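Local coordinates for protein beta-L-arabinobiosidase (Bacteroides thetaiotaomicron, PDB 5MQR) that probably hydrolyses glycosidic bonds in complex plant pectin, as a beta-L-arabinobiosidase that joins an N-terminal beta propeller to a glycoside hydrolase domain, at residues A[143-148]-A[169-174]. Residues are numbered along the deposited sequence; the frame is centred on the assembly and turned at random.
Sequences KDLIAI and YGVALD
Leu145 packs against 171-173, on both backbone and side chains. From CB the chain runs to CG, which chi1 of -175° carries toward 171-173, anti to the backbone N; chi2 of 66° then brings CD2 in as the main touching branch. CD1 stops 3.9 Å from Ala172 O; CD2 touches that same oxygen and lies 4.0 Å from Val171 CG1 and 3.9 Å from Leu173 CD2, the two leucine side chains crossing at about a right angle. Further along, Ala147 CB sits 3.3 Å from Gly170 O and obliquely beside the Tyr169 ring, whose OH is hydrogen-bonded to Pro124 O. Ile148 and Gly170 then form an antiparallel hydrogen-bonded pair. Gly170 N gives a 2.7 Å bond to Ile148 O and Ile148 N returns one to Gly170 O. On the sheet face of Ile148, CG1 packs 3.6 Å from Ala172 CB. Where the chains diverge, one water takes over, donating to Ile146 O and accepting from Ala172 N. The Ile148-Gly170 pair is the last rung at the open end of the hairpin between strands 148-157 and 163-170 in an N-terminal propeller sheet: it holds the two strand ends together, then water and aliphatic packing carry the contact into the loops.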
ATOM      1  N   LYS A 143     -43.874 -36.414 -20.723  1.00 49.99           N
ATOM      2  CA  LYS A 143     -45.148 -36.606 -20.051  1.00 50.23           C
ATOM      3  C   LYS A 143     -45.020 -36.208 -18.591  1.00 47.76           C
ATOM      4  O   LYS A 143     -44.147 -36.718 -17.888  1.00 46.53           O
ATOM      5  CB  LYS A 143     -45.660 -38.047 -20.192  1.00 52.12           C
ATOM      6  CG  LYS A 143     -47.014 -38.231 -19.511  1.00 54.28           C
ATOM      7  CD  LYS A 143     -48.016 -39.031 -20.323  1.00 57.21           C
ATOM      8  CE  LYS A 143     -49.436 -38.620 -19.953  1.00 58.72           C
ATOM      9  NZ  LYS A 143     -50.415 -39.680 -20.320  1.00 61.19           N
ATOM     10  N   ASP A 144     -45.896 -35.294 -18.157  1.00 46.77           N
ATOM     11  CA  ASP A 144     -45.886 -34.742 -16.787  1.00 45.62           C
ATOM     12  C   ASP A 144     -44.478 -34.288 -16.353  1.00 42.98           C
ATOM     13  O   ASP A 144     -44.060 -34.513 -15.217  1.00 41.66           O
ATOM     14  CB  ASP A 144     -46.458 -35.773 -15.794  1.00 46.23           C
ATOM     15  CG  ASP A 144     -47.891 -36.183 -16.130  1.00 47.55           C
ATOM     16  OD1 ASP A 144     -48.721 -35.285 -16.429  1.00 47.96           O
ATOM     17  OD2 ASP A 144     -48.177 -37.401 -16.079  1.00 47.33           O
ATOM     18  N   LEU A 145     -43.771 -33.666 -17.294  1.00 41.00           N
ATOM     19  CA  LEU A 145     -42.387 -33.259 -17.132  1.00 39.77           C
ATOM     20  C   LEU A 145     -42.257 -31.762 -16.808  1.00 38.56           C
ATOM     21  O   LEU A 145     -42.850 -30.905 -17.475  1.00 38.34           O
ATOM     22  CB  LEU A 145     -41.602 -33.577 -18.412  1.00 39.97           C
ATOM     23  CG  LEU A 145     -40.098 -33.320 -18.390  1.00 39.52           C
ATOM     24  CD1 LEU A 145     -39.423 -34.260 -17.396  1.00 39.25           C
ATOM     25  CD2 LEU A 145     -39.517 -33.458 -19.792  1.00 39.85           C
ATOM     26  N   ILE A 146     -41.450 -31.470 -15.791  1.00 37.22           N
ATOM     27  CA  ILE A 146     -41.138 -30.119 -15.386  1.00 36.01           C
ATOM     28  C   ILE A 146     -39.830 -29.695 -16.084  1.00 34.93           C
ATOM     29  O   ILE A 146     -38.895 -30.488 -16.210  1.00 34.22           O
ATOM     30  CB  ILE A 146     -40.993 -30.053 -13.843  1.00 36.44           C
ATOM     31  CG1 ILE A 146     -42.328 -30.404 -13.140  1.00 37.40           C
ATOM     32  CG2 ILE A 146     -40.419 -28.708 -13.380  1.00 35.84           C
ATOM     33  CD1 ILE A 146     -43.513 -29.514 -13.485  1.00 38.08           C
ATOM     34  N   ALA A 147     -39.768 -28.439 -16.518  1.00 34.03           N
ATOM     35  CA  ALA A 147     -38.586 -27.914 -17.203  1.00 33.59           C
ATOM     36  C   ALA A 147     -37.409 -27.734 -16.260  1.00 32.44           C
ATOM     37  O   ALA A 147     -37.570 -27.741 -15.038  1.00 32.39           O
ATOM     38  CB  ALA A 147     -38.913 -26.581 -17.864  1.00 34.06           C
ATOM     39  N   ILE A 148     -36.236 -27.552 -16.853  1.00 31.61           N
ATOM     40  CA  ILE A 148     -35.019 -27.221 -16.145  1.00 30.79           C
ATOM     41  C   ILE A 148     -34.716 -25.758 -16.420  1.00 30.69           C
ATOM     42  O   ILE A 148     -34.775 -25.315 -17.558  1.00 30.66           O
ATOM     43  CB  ILE A 148     -33.824 -28.091 -16.606  1.00 30.69           C
ATOM     44  CG1 ILE A 148     -34.121 -29.589 -16.403  1.00 31.17           C
ATOM     45  CG2 ILE A 148     -32.529 -27.693 -15.889  1.00 30.07           C
ATOM     46  CD1 ILE A 148     -34.371 -30.027 -14.970  1.00 30.97           C
ATOM     47  N   TYR A 169     -36.090 -21.311 -19.347  1.00 31.20           N
ATOM     48  CA  TYR A 169     -36.528 -22.702 -19.211  1.00 31.22           C
ATOM     49  C   TYR A 169     -36.060 -23.567 -20.388  1.00 32.02           C
ATOM     50  O   TYR A 169     -36.387 -23.275 -21.534  1.00 32.49           O
ATOM     51  CB  TYR A 169     -38.037 -22.744 -19.152  1.00 31.50           C
ATOM     52  CG  TYR A 169     -38.652 -22.073 -17.946  1.00 30.68           C
ATOM     53  CD1 TYR A 169     -38.634 -22.694 -16.709  1.00 30.08           C
ATOM     54  CD2 TYR A 169     -39.301 -20.840 -18.054  1.00 30.61           C
ATOM     55  CE1 TYR A 169     -39.221 -22.108 -15.599  1.00 29.74           C
ATOM     56  CE2 TYR A 169     -39.882 -20.238 -16.948  1.00 30.49           C
ATOM     57  CZ  TYR A 169     -39.842 -20.885 -15.721  1.00 29.83           C
ATOM     58  OH  TYR A 169     -40.427 -20.328 -14.625  1.00 29.26           O
ATOM     59  N   GLY A 170     -35.284 -24.614 -20.083  1.00 32.63           N
ATOM     60  CA  GLY A 170     -34.868 -25.655 -21.037  1.00 33.35           C
ATOM     61  C   GLY A 170     -35.531 -26.990 -20.708  1.00 34.37           C
ATOM     62  O   GLY A 170     -36.298 -27.077 -19.758  1.00 34.04           O
ATOM     63  N   VAL A 171     -35.243 -28.027 -21.498  1.00 35.49           N
ATOM     64  CA  VAL A 171     -35.859 -29.347 -21.310  1.00 36.51           C
ATOM     65  C   VAL A 171     -34.805 -30.432 -21.170  1.00 37.54           C
ATOM     66  O   VAL A 171     -33.959 -30.581 -22.041  1.00 38.37           O
ATOM     67  CB  VAL A 171     -36.791 -29.737 -22.478  1.00 37.21           C
ATOM     68  CG1 VAL A 171     -37.462 -31.093 -22.219  1.00 36.88           C
ATOM     69  CG2 VAL A 171     -37.852 -28.659 -22.710  1.00 37.37           C
ATOM     70  N   ALA A 172     -34.859 -31.172 -20.062  1.00 38.25           N
ATOM     71  CA  ALA A 172     -34.084 -32.401 -19.888  1.00 39.43           C
ATOM     72  C   ALA A 172     -35.064 -33.559 -19.853  1.00 41.11           C
ATOM     73  O   ALA A 172     -35.918 -33.639 -18.962  1.00 41.72           O
ATOM     74  CB  ALA A 172     -33.286 -32.352 -18.602  1.00 39.14           C
ATOM     75  N   LEU A 173     -34.966 -34.426 -20.853  1.00 43.07           N
ATOM     76  CA  LEU A 173     -35.819 -35.612 -20.957  1.00 44.18           C
ATOM     77  C   LEU A 173     -35.314 -36.736 -20.060  1.00 44.34           C
ATOM     78  O   LEU A 173     -36.088 -37.601 -19.669  1.00 44.46           O
ATOM     79  CB  LEU A 173     -35.926 -36.082 -22.418  1.00 44.71           C
ATOM     80  CG  LEU A 173     -36.776 -35.194 -23.334  1.00 44.94           C
ATOM     81  CD1 LEU A 173     -36.571 -35.558 -24.796  1.00 45.56           C
ATOM     82  CD2 LEU A 173     -38.246 -35.305 -22.985  1.00 45.53           C
ATOM     83  N   ASP A 174     -34.021 -36.724 -19.756  1.00 45.37           N
ATOM     84  CA  ASP A 174     -33.445 -37.633 -18.773  1.00 47.19           C
ATOM     85  C   ASP A 174     -32.228 -36.984 -18.114  1.00 47.32           C
ATOM     86  O   ASP A 174     -31.909 -35.846 -18.447  1.00 44.97           O
ATOM     87  CB  ASP A 174     -33.127 -38.997 -19.420  1.00 47.60           C
ATOM     88  CG  ASP A 174     -32.265 -38.881 -20.658  1.00 48.09           C
ATOM     89  OD1 ASP A 174     -31.143 -38.318 -20.571  1.00 45.88           O
ATOM     90  OD2 ASP A 174     -32.720 -39.379 -21.728  1.00 50.91           O
TER
HETATM   91  O   HOH W   1     -37.042 -31.195 -18.097  1.00 36.03           O